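Local coordinates for protein cyclopenase asqI (Emericella nidulans, PDB 5YY3) that uses a single zinc ion per subunit to convert 4'-methoxycyclopenine into 4'-methoxyviridicatin with release of methyl isocyanate, a ring contraction in aspoquinolone biosynthesis, at residues Asn73-Glu81 with Asn354-Ala364; Ile254-Tyr264 with Phe385-Phe393. All blocks are in the same frame, centred on the assembly; numbering follows the deposited sequence.

Contact 1: Asn73-Glu81 with Asn354-Ala364; sequences NGLSPEHLE and NLHNYGLGKFA
Pro77 and Tyr358 meet where the first turn of helix 77-92 rests against helix 355-367, in the helical part of this hemocyanin-like fold of the tyrosinase family. The contact is a CH-pi one: Pro77 CG stands over one face of the ring, 3.6 Å from the centroid of the Tyr358 ring and only 18° off its normal. Proline suits the first turn of a helix, where its missing N-H costs no bond, and its puckered, aliphatic ring presents CG to the aromatic face. At the rim of the same ring, Glu78 OE2 lies near the ring plane and accepts a very short bond of 2.5 Å from Tyr358 OH. The glutamate reaches it through a bend at chi2 (76°), which folds the carboxylate back toward the tyrosine. Toward the C-terminal end of the 354-364 segment, Leu75 lays its CD1 3.7 Å from Ala364 CB, and the small alanine leaves room for the branched leucine. Gly361, having no side chain, lets Leu75 O come to 3.6 Å from Gly361 CA.

Second-shell bonds probably help set this approach. Asn73 OD1 accepts from Leu75 N in an Asx turn, within the type I turn Asn73-Ser76, whose last residue is the N-cap, while Asn73 ND2 also binds Leu282 O. On the other helix, Asn357 ND2 donates to a lone pair of Asn354 OD1, in the carbonyl plane, and also to Asp332 OD1. Two waters bridge the segments, one of them donating to both Leu75 O and Asn357 O, at 3.0 Å each.

Contact 2: Ile254-Tyr264 with Phe385-Phe393; sequences ISSLIEHYGGY and FGAPRDPCF
Tyr264 and Asp390 approach from opposite directions, ring and carboxylate nearly coplanar with 19° between their planes, at the start of helix 391-410. The phenol OH donates to the syn lone pair of Asp390 OD1 at 2.7 Å. Asp390 is the N-cap of the helix, and the same oxygen also receives Cys392 N at 3.0 Å, this time from above the carboxylate plane; aspartate suits the place because one short side chain can serve both donors. Cys392 SG sits obliquely beside the Tyr264 ring, a sulfur-aromatic contact.

Three residues earlier in the loop, Tyr261 crosses Phe385 at about a right angle and touches it rim to rim, their planes 65° apart and Tyr261 CE1 3.6 Å from Phe385 CD1. With Tyr261 CG held between backbone N and carbonyl carbon (chi1 68°), the OH ends beside Gly386 and shares a water with Gly386 O. Gly386 has no side chain and so admits the hydroxyl, and its positive phi (74°) is a conformation that glycine adopts readily. Leu257 splits its branches: CD2 packs on Phe385, and CD1 lies over one face of the Arg389 guanidinium, 3.7 Å from Arg389 NE.

Beyond this apolar cover, NH1 of the extended arginine forms a salt bridge with Asp178 and a hydrogen bond to Met456 O. Its charge is thus met beyond the leucine, while Asp390 OD1, gripped by two donors, probably keeps its negative charge in this buried setting, helped by the helix N-terminus.

How the contacts relate
Both contacts lie in the helical part of the chain, their centres about 17 Å apart, and they meet through consecutive helices: Leu360 and Phe363 of helix 355-367 pack on Cys392 and Phe393 of helix 391-410. Contact 1 is partly buried and lays a helix start on a helix; contact 2 is more buried and joins a long loop to a 3-10 turn and a helix start, adding aromatic rims and an arginine face. Each has a tyrosine-carboxylate bond, but the carboxylate of contact 1 belongs to the partly exposed Glu78, whereas that of contact 2 is buried and also caps a helix. The zinc histidines are close to each: His190 and His218 near Leu360, His186 near Gly386.

Contact 1: Asn73-Glu81 with Asn354-Ala364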
loop_
_atom_site.group_PDB
_atom_site.type_symbol
_atom_site.label_atom_id
_atom_site.label_comp_id
_atom_site.label_asym_id
_atom_site.label_seq_id
_atom_site.Cartn_x
_atom_site.Cartn_y
_atom_site.Cartn_z
ATOM N N ASN A 73 22.393 19.603 28.826
ATOM C CA ASN A 73 21.277 18.763 28.404
ATOM C C ASN A 73 19.954 19.489 28.632
ATOM O O ASN A 73 19.378 19.425 29.724
ATOM C CB ASN A 73 21.304 17.428 29.154
ATOM C CG ASN A 73 20.202 16.461 28.716
ATOM O OD1 ASN A 73 19.250 16.829 28.023
ATOM N ND2 ASN A 73 20.318 15.217 29.160
ATOM N N GLY A 74 19.460 20.156 27.588
ATOM C CA GLY A 74 18.222 20.916 27.674
ATOM C C GLY A 74 16.972 20.099 27.978
ATOM O O GLY A 74 15.884 20.660 28.084
ATOM N N LEU A 75 17.120 18.784 28.109
ATOM C CA LEU A 75 16.013 17.898 28.472
ATOM C C LEU A 75 16.255 17.230 29.826
ATOM O O LEU A 75 15.488 16.358 30.244
ATOM C CB LEU A 75 15.799 16.820 27.400
ATOM C CG LEU A 75 15.094 17.242 26.107
ATOM C CD1 LEU A 75 14.864 16.047 25.197
ATOM C CD2 LEU A 75 13.772 17.920 26.423
ATOM N N SER A 76 17.326 17.621 30.508
ATOM C CA SER A 76 17.589 17.113 31.857
ATOM C C SER A 76 17.082 18.066 32.958
ATOM O O SER A 76 17.440 19.249 32.986
ATOM C CB SER A 76 19.088 16.856 32.041
ATOM O OG SER A 76 19.400 16.721 33.418
ATOM N N PRO A 77 16.244 17.550 33.865
ATOM C CA PRO A 77 15.713 18.396 34.945
ATOM C C PRO A 77 16.808 19.084 35.770
ATOM O O PRO A 77 16.646 20.257 36.128
ATOM C CB PRO A 77 14.912 17.408 35.794
ATOM C CG PRO A 77 14.479 16.365 34.806
ATOM C CD PRO A 77 15.621 16.218 33.848
ATOM N N GLU A 78 17.907 18.380 36.043
ATOM C CA GLU A 78 19.036 18.976 36.755
ATOM C C GLU A 78 19.622 20.160 35.986
ATOM O O GLU A 78 19.894 21.221 36.559
ATOM C CB GLU A 78 20.121 17.933 37.014
ATOM C CG GLU A 78 19.741 16.920 38.081
ATOM C CD GLU A 78 18.758 15.863 37.585
ATOM O OE1 GLU A 78 18.544 15.756 36.357
ATOM O OE2 GLU A 78 18.205 15.132 38.431
ATOM N N HIS A 79 19.809 19.979 34.685
ATOM C CA HIS A 79 20.363 21.036 33.863
ATOM C C HIS A 79 19.367 22.182 33.688
ATOM O O HIS A 79 19.770 23.328 33.508
ATOM C CB HIS A 79 20.772 20.498 32.494
ATOM C CG HIS A 79 21.990 19.635 32.522
ATOM N ND1 HIS A 79 23.159 19.983 31.879
ATOM C CD2 HIS A 79 22.221 18.430 33.095
ATOM C CE1 HIS A 79 24.061 19.035 32.065
ATOM N NE2 HIS A 79 23.515 18.080 32.795
ATOM N N LEU A 80 18.073 21.878 33.716
ATOM C CA LEU A 80 17.063 22.929 33.548
ATOM C C LEU A 80 17.044 23.818 34.782
ATOM O O LEU A 80 16.850 25.030 34.685
ATOM C CB LEU A 80 15.672 22.332 33.282
ATOM C CG LEU A 80 15.539 21.646 31.910
ATOM C CD1 LEU A 80 14.346 20.706 31.852
ATOM C CD2 LEU A 80 15.456 22.681 30.784
ATOM N N GLU A 81 17.267 23.211 35.940
ATOM C CA GLU A 81 17.384 23.954 37.194
ATOM C C GLU A 81 18.484 25.007 37.088
ATOM O O GLU A 81 18.297 26.167 37.471
ATOM C CB GLU A 81 17.674 22.998 38.353
ATOM C CG GLU A 81 16.789 23.217 39.565
ATOM C CD GLU A 81 17.084 22.229 40.691
ATOM O OE1 GLU A 81 17.547 22.669 41.774
ATOM O OE2 GLU A 81 16.846 21.013 40.493
ATOM N N ASN A 354 8.955 13.859 39.336
ATOM C CA ASN A 354 8.921 14.760 38.184
ATOM C C ASN A 354 8.755 13.966 36.885
ATOM O O ASN A 354 9.665 13.921 36.054
ATOM C CB ASN A 354 10.207 15.605 38.124
ATOM C CG ASN A 354 10.137 16.693 37.075
ATOM O OD1 ASN A 354 9.094 16.887 36.447
ATOM N ND2 ASN A 354 11.226 17.433 36.901
ATOM N N LEU A 355 7.595 13.334 36.717
ATOM C CA LEU A 355 7.416 12.327 35.664
ATOM C C LEU A 355 7.534 12.858 34.228
ATOM O O LEU A 355 8.137 12.203 33.380
ATOM C CB LEU A 355 6.058 11.640 35.830
ATOM C CG LEU A 355 5.749 10.478 34.895
ATOM C CD1 LEU A 355 6.883 9.471 34.931
ATOM C CD2 LEU A 355 4.452 9.828 35.305
ATOM N N HIS A 356 6.951 14.023 33.946
ATOM C CA HIS A 356 6.948 14.550 32.585
ATOM C C HIS A 356 8.363 14.828 32.108
ATOM O O HIS A 356 8.772 14.368 31.039
ATOM C CB HIS A 356 6.114 15.835 32.476
ATOM C CG HIS A 356 6.329 16.582 31.193
ATOM N ND1 HIS A 356 6.095 16.019 29.955
ATOM C CD2 HIS A 356 6.784 17.838 30.955
ATOM C CE1 HIS A 356 6.384 16.899 29.010
ATOM N NE2 HIS A 356 6.803 18.012 29.593
ATOM N N ASN A 357 9.118 15.575 32.904
ATOM C CA ASN A 357 10.440 16.014 32.453
ATOM C C ASN A 357 11.499 14.903 32.516
ATOM O O ASN A 357 12.403 14.856 31.685
ATOM C CB ASN A 357 10.883 17.241 33.255
ATOM C CG ASN A 357 9.975 18.447 33.020
ATOM O OD1 ASN A 357 10.136 19.184 32.042
ATOM N ND2 ASN A 357 9.012 18.645 33.910
ATOM N N TYR A 358 11.397 13.991 33.474
ATOM C CA TYR A 358 12.316 12.854 33.446
ATOM C C TYR A 358 11.929 11.916 32.313
ATOM O O TYR A 358 12.795 11.263 31.704
ATOM C CB TYR A 358 12.337 12.111 34.782
ATOM C CG TYR A 358 13.260 12.741 35.787
ATOM C CD1 TYR A 358 14.615 12.881 35.514
ATOM C CD2 TYR A 358 12.788 13.177 37.022
ATOM C CE1 TYR A 358 15.477 13.450 36.441
ATOM C CE2 TYR A 358 13.642 13.744 37.953
ATOM C CZ TYR A 358 14.987 13.873 37.653
ATOM O OH TYR A 358 15.840 14.446 38.566
ATOM N N GLY A 359 10.635 11.854 32.017
ATOM C CA GLY A 359 10.163 11.076 30.881
ATOM C C GLY A 359 10.758 11.533 29.559
ATOM O O GLY A 359 11.245 10.708 28.769
ATOM N N LEU A 360 10.721 12.843 29.315
ATOM C CA LEU A 360 11.324 13.417 28.110
ATOM C C LEU A 360 12.811 13.107 28.091
ATOM O O LEU A 360 13.386 12.803 27.032
ATOM C CB LEU A 360 11.101 14.938 28.039
ATOM C CG LEU A 360 9.647 15.384 27.848
ATOM C CD1 LEU A 360 9.566 16.895 27.687
ATOM C CD2 LEU A 360 9.030 14.676 26.662
ATOM N N GLY A 361 13.417 13.184 29.277
ATOM C CA GLY A 361 14.823 12.863 29.472
ATOM C C GLY A 361 15.198 11.450 29.060
ATOM O O GLY A 361 16.299 11.220 28.545
ATOM N N LYS A 362 14.284 10.505 29.259
ATOM C CA LYS A 362 14.535 9.125 28.857
ATOM C C LYS A 362 14.537 8.968 27.330
ATOM O O LYS A 362 15.284 8.150 26.799
ATOM C CB LYS A 362 13.504 8.190 29.489
ATOM C CG LYS A 362 13.524 8.194 31.023
ATOM C CD LYS A 362 14.833 7.586 31.586
ATOM C CE LYS A 362 14.798 6.067 31.515
ATOM N NZ LYS A 362 16.063 5.409 31.968
ATOM N N PHE A 363 13.718 9.745 26.614
ATOM C CA PHE A 363 13.764 9.703 25.153
ATOM C C PHE A 363 15.066 10.324 24.644
ATOM O O PHE A 363 15.639 9.858 23.670
ATOM C CB PHE A 363 12.553 10.409 24.528
ATOM C CG PHE A 363 11.245 9.706 24.775
ATOM C CD1 PHE A 363 10.914 8.555 24.073
ATOM C CD2 PHE A 363 10.338 10.208 25.703
ATOM C CE1 PHE A 363 9.695 7.912 24.301
ATOM C CE2 PHE A 363 9.134 9.570 25.943
ATOM C CZ PHE A 363 8.814 8.417 25.245
ATOM N N ALA A 364 15.532 11.379 25.300
ATOM C CA ALA A 364 16.831 11.952 24.962
ATOM C C ALA A 364 17.926 10.917 25.200
ATOM O O ALA A 364 18.830 10.748 24.391
ATOM C CB ALA A 364 17.094 13.212 25.780
HETATM O O HOH W 1 18.753 12.860 29.437
HETATM O O HOH W 2 12.757 17.501 30.225
#

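Contact 2: Ile254-Tyr264 with Phe385-Phe393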
loop_
_atom_site.group_PDB
_atom_site.type_symbol
_atom_site.label_atom_id
_atom_site.label_comp_id
_atom_site.label_asym_id
_atom_site.label_seq_id
_atom_site.Cartn_x
_atom_site.Cartn_y
_atom_site.Cartn_z
ATOM N N ILE A 254 14.812 15.490 9.523
ATOM C CA ILE A 254 14.968 15.845 8.105
ATOM C C ILE A 254 16.407 16.204 7.828
ATOM O O ILE A 254 17.049 16.903 8.625
ATOM C CB ILE A 254 14.130 17.031 7.636
ATOM C CG1 ILE A 254 12.921 17.245 8.508
ATOM C CG2 ILE A 254 13.726 16.846 6.170
ATOM C CD1 ILE A 254 12.104 18.320 7.951
ATOM N N SER A 255 16.882 15.750 6.672
ATOM C CA SER A 255 18.307 15.623 6.401
ATOM C C SER A 255 19.112 16.867 6.788
ATOM O O SER A 255 20.243 16.761 7.236
ATOM C CB SER A 255 18.494 15.297 4.932
ATOM O OG SER A 255 17.382 14.528 4.496
ATOM N N SER A 256 18.517 18.040 6.656
ATOM C CA SER A 256 19.231 19.266 6.984
ATOM C C SER A 256 19.591 19.322 8.481
ATOM O O SER A 256 20.601 19.907 8.857
ATOM C CB SER A 256 18.393 20.479 6.559
ATOM O OG SER A 256 17.752 20.253 5.295
ATOM N N LEU A 257 18.788 18.670 9.324
ATOM C CA LEU A 257 18.956 18.702 10.777
ATOM C C LEU A 257 19.831 17.574 11.301
ATOM O O LEU A 257 20.233 17.590 12.468
ATOM C CB LEU A 257 17.596 18.621 11.482
ATOM C CG LEU A 257 16.577 19.747 11.305
ATOM C CD1 LEU A 257 15.280 19.373 11.993
ATOM C CD2 LEU A 257 17.110 21.048 11.860
ATOM N N ILE A 258 20.111 16.585 10.452
ATOM C CA ILE A 258 20.822 15.387 10.892
ATOM C C ILE A 258 22.261 15.727 11.302
ATOM O O ILE A 258 22.900 15.001 12.068
ATOM C CB ILE A 258 20.819 14.294 9.796
ATOM C CG1 ILE A 258 21.188 12.933 10.387
ATOM C CG2 ILE A 258 21.771 14.640 8.682
ATOM C CD1 ILE A 258 20.063 12.278 11.127
ATOM N N GLU A 259 22.752 16.853 10.797
ATOM C CA GLU A 259 24.075 17.347 11.143
ATOM C C GLU A 259 24.226 17.601 12.637
ATOM O O GLU A 259 25.279 17.334 13.212
ATOM C CB GLU A 259 24.365 18.639 10.384
ATOM C CG GLU A 259 24.985 18.441 9.018
ATOM C CD GLU A 259 25.397 19.757 8.391
ATOM O OE1 GLU A 259 26.135 20.525 9.056
ATOM O OE2 GLU A 259 24.983 20.023 7.239
ATOM N N HIS A 260 23.167 18.119 13.257
ATOM C CA HIS A 260 23.248 18.643 14.619
ATOM C C HIS A 260 22.745 17.670 15.655
ATOM O O HIS A 260 23.166 17.737 16.802
ATOM C CB HIS A 260 22.472 19.954 14.739
ATOM C CG HIS A 260 22.831 20.959 13.696
ATOM N ND1 HIS A 260 23.836 21.883 13.867
ATOM C CD2 HIS A 260 22.287 21.217 12.474
ATOM C CE1 HIS A 260 23.925 22.645 12.790
ATOM N NE2 HIS A 260 22.985 22.265 11.936
ATOM N N TYR A 261 21.822 16.793 15.267
ATOM C CA TYR A 261 21.412 15.693 16.141
ATOM C C TYR A 261 20.839 14.534 15.334
ATOM O O TYR A 261 20.433 14.706 14.180
ATOM C CB TYR A 261 20.400 16.159 17.178
ATOM C CG TYR A 261 19.033 16.559 16.641
ATOM C CD1 TYR A 261 18.798 17.844 16.162
ATOM C CD2 TYR A 261 17.969 15.664 16.660
ATOM C CE1 TYR A 261 17.555 18.220 15.696
ATOM C CE2 TYR A 261 16.719 16.029 16.200
ATOM C CZ TYR A 261 16.515 17.309 15.721
ATOM O OH TYR A 261 15.263 17.668 15.271
ATOM N N GLY A 262 20.822 13.352 15.944
ATOM C CA GLY A 262 20.380 12.152 15.265
ATOM C C GLY A 262 19.023 11.660 15.732
ATOM O O GLY A 262 18.380 12.255 16.606
ATOM N N GLY A 263 18.580 10.564 15.131
ATOM C CA GLY A 263 17.352 9.923 15.543
ATOM C C GLY A 263 17.642 8.653 16.320
ATOM O O GLY A 263 18.503 8.632 17.194
ATOM N N TYR A 264 16.922 7.591 15.983
ATOM C CA TYR A 264 17.066 6.304 16.643
ATOM C C TYR A 264 16.523 5.243 15.679
ATOM O O TYR A 264 15.669 5.547 14.839
ATOM C CB TYR A 264 16.327 6.294 17.996
ATOM C CG TYR A 264 14.901 6.808 17.912
ATOM C CD1 TYR A 264 13.887 5.983 17.455
ATOM C CD2 TYR A 264 14.573 8.117 18.280
ATOM C CE1 TYR A 264 12.603 6.423 17.352
ATOM C CE2 TYR A 264 13.258 8.577 18.179
ATOM C CZ TYR A 264 12.281 7.713 17.715
ATOM O OH TYR A 264 10.963 8.105 17.595
ATOM N N PHE A 385 15.198 20.656 21.268
ATOM C CA PHE A 385 14.893 21.153 19.944
ATOM C C PHE A 385 14.105 20.098 19.194
ATOM O O PHE A 385 14.467 18.917 19.206
ATOM C CB PHE A 385 16.183 21.503 19.196
ATOM C CG PHE A 385 15.974 22.027 17.798
ATOM C CD1 PHE A 385 15.736 21.158 16.736
ATOM C CD2 PHE A 385 16.052 23.387 17.544
ATOM C CE1 PHE A 385 15.553 21.633 15.447
ATOM C CE2 PHE A 385 15.879 23.880 16.261
ATOM C CZ PHE A 385 15.625 22.998 15.204
ATOM N N GLY A 386 13.022 20.530 18.560
ATOM C CA GLY A 386 12.345 19.720 17.563
ATOM C C GLY A 386 11.533 18.566 18.095
ATOM O O GLY A 386 11.291 17.602 17.370
ATOM N N ALA A 387 11.115 18.650 19.356
ATOM C CA ALA A 387 10.274 17.605 19.931
ATOM C C ALA A 387 9.018 17.290 19.082
ATOM O O ALA A 387 8.749 16.107 18.818
ATOM C CB ALA A 387 9.870 17.979 21.348
ATOM N N PRO A 388 8.247 18.325 18.650
ATOM C CA PRO A 388 7.067 18.002 17.830
ATOM C C PRO A 388 7.378 17.215 16.553
ATOM O O PRO A 388 6.479 16.568 16.013
ATOM C CB PRO A 388 6.492 19.382 17.467
ATOM C CG PRO A 388 6.958 20.280 18.540
ATOM C CD PRO A 388 8.310 19.768 18.960
ATOM N N ARG A 389 8.619 17.255 16.083
ATOM C CA ARG A 389 8.969 16.565 14.848
ATOM C C ARG A 389 9.001 15.051 15.040
ATOM O O ARG A 389 8.746 14.285 14.110
ATOM C CB ARG A 389 10.331 17.026 14.333
ATOM C CG ARG A 389 10.553 18.521 14.297
ATOM C CD ARG A 389 11.977 18.824 13.850
ATOM N NE ARG A 389 12.147 20.260 13.704
ATOM C CZ ARG A 389 11.869 20.935 12.593
ATOM N NH1 ARG A 389 11.434 20.291 11.521
ATOM N NH2 ARG A 389 12.032 22.253 12.548
ATOM N N ASP A 390 9.321 14.631 16.258
ATOM C CA ASP A 390 9.602 13.229 16.576
ATOM C C ASP A 390 8.340 12.464 17.018
ATOM O O ASP A 390 7.653 12.886 17.947
ATOM C CB ASP A 390 10.664 13.199 17.672
ATOM C CG ASP A 390 11.302 11.835 17.852
ATOM O OD1 ASP A 390 10.638 10.810 17.570
ATOM O OD2 ASP A 390 12.473 11.807 18.311
ATOM N N PRO A 391 8.025 11.341 16.350
ATOM C CA PRO A 391 6.815 10.592 16.724
ATOM C C PRO A 391 6.852 10.037 18.147
ATOM O O PRO A 391 5.777 9.810 18.721
ATOM C CB PRO A 391 6.776 9.443 15.706
ATOM C CG PRO A 391 7.553 9.948 14.539
ATOM C CD PRO A 391 8.679 10.760 15.160
ATOM N N CYS A 392 8.028 9.814 18.732
ATOM C CA CYS A 392 8.019 9.296 20.106
ATOM C C CYS A 392 7.407 10.317 21.079
ATOM O O CYS A 392 6.789 9.935 22.072
ATOM C CB CYS A 392 9.424 8.874 20.570
ATOM S SG CYS A 392 10.621 10.179 20.917
ATOM N N PHE A 393 7.542 11.610 20.803
ATOM C CA PHE A 393 7.007 12.581 21.748
ATOM C C PHE A 393 5.487 12.656 21.675
ATOM O O PHE A 393 4.830 13.001 22.657
ATOM C CB PHE A 393 7.635 13.955 21.533
ATOM C CG PHE A 393 9.082 14.015 21.958
ATOM C CD1 PHE A 393 10.108 13.889 21.028
ATOM C CD2 PHE A 393 9.417 14.109 23.293
ATOM C CE1 PHE A 393 11.434 13.927 21.421
ATOM C CE2 PHE A 393 10.753 14.132 23.699
ATOM C CZ PHE A 393 11.754 14.045 22.766
HETATM O O HOH W 3 13.247 16.206 16.273
#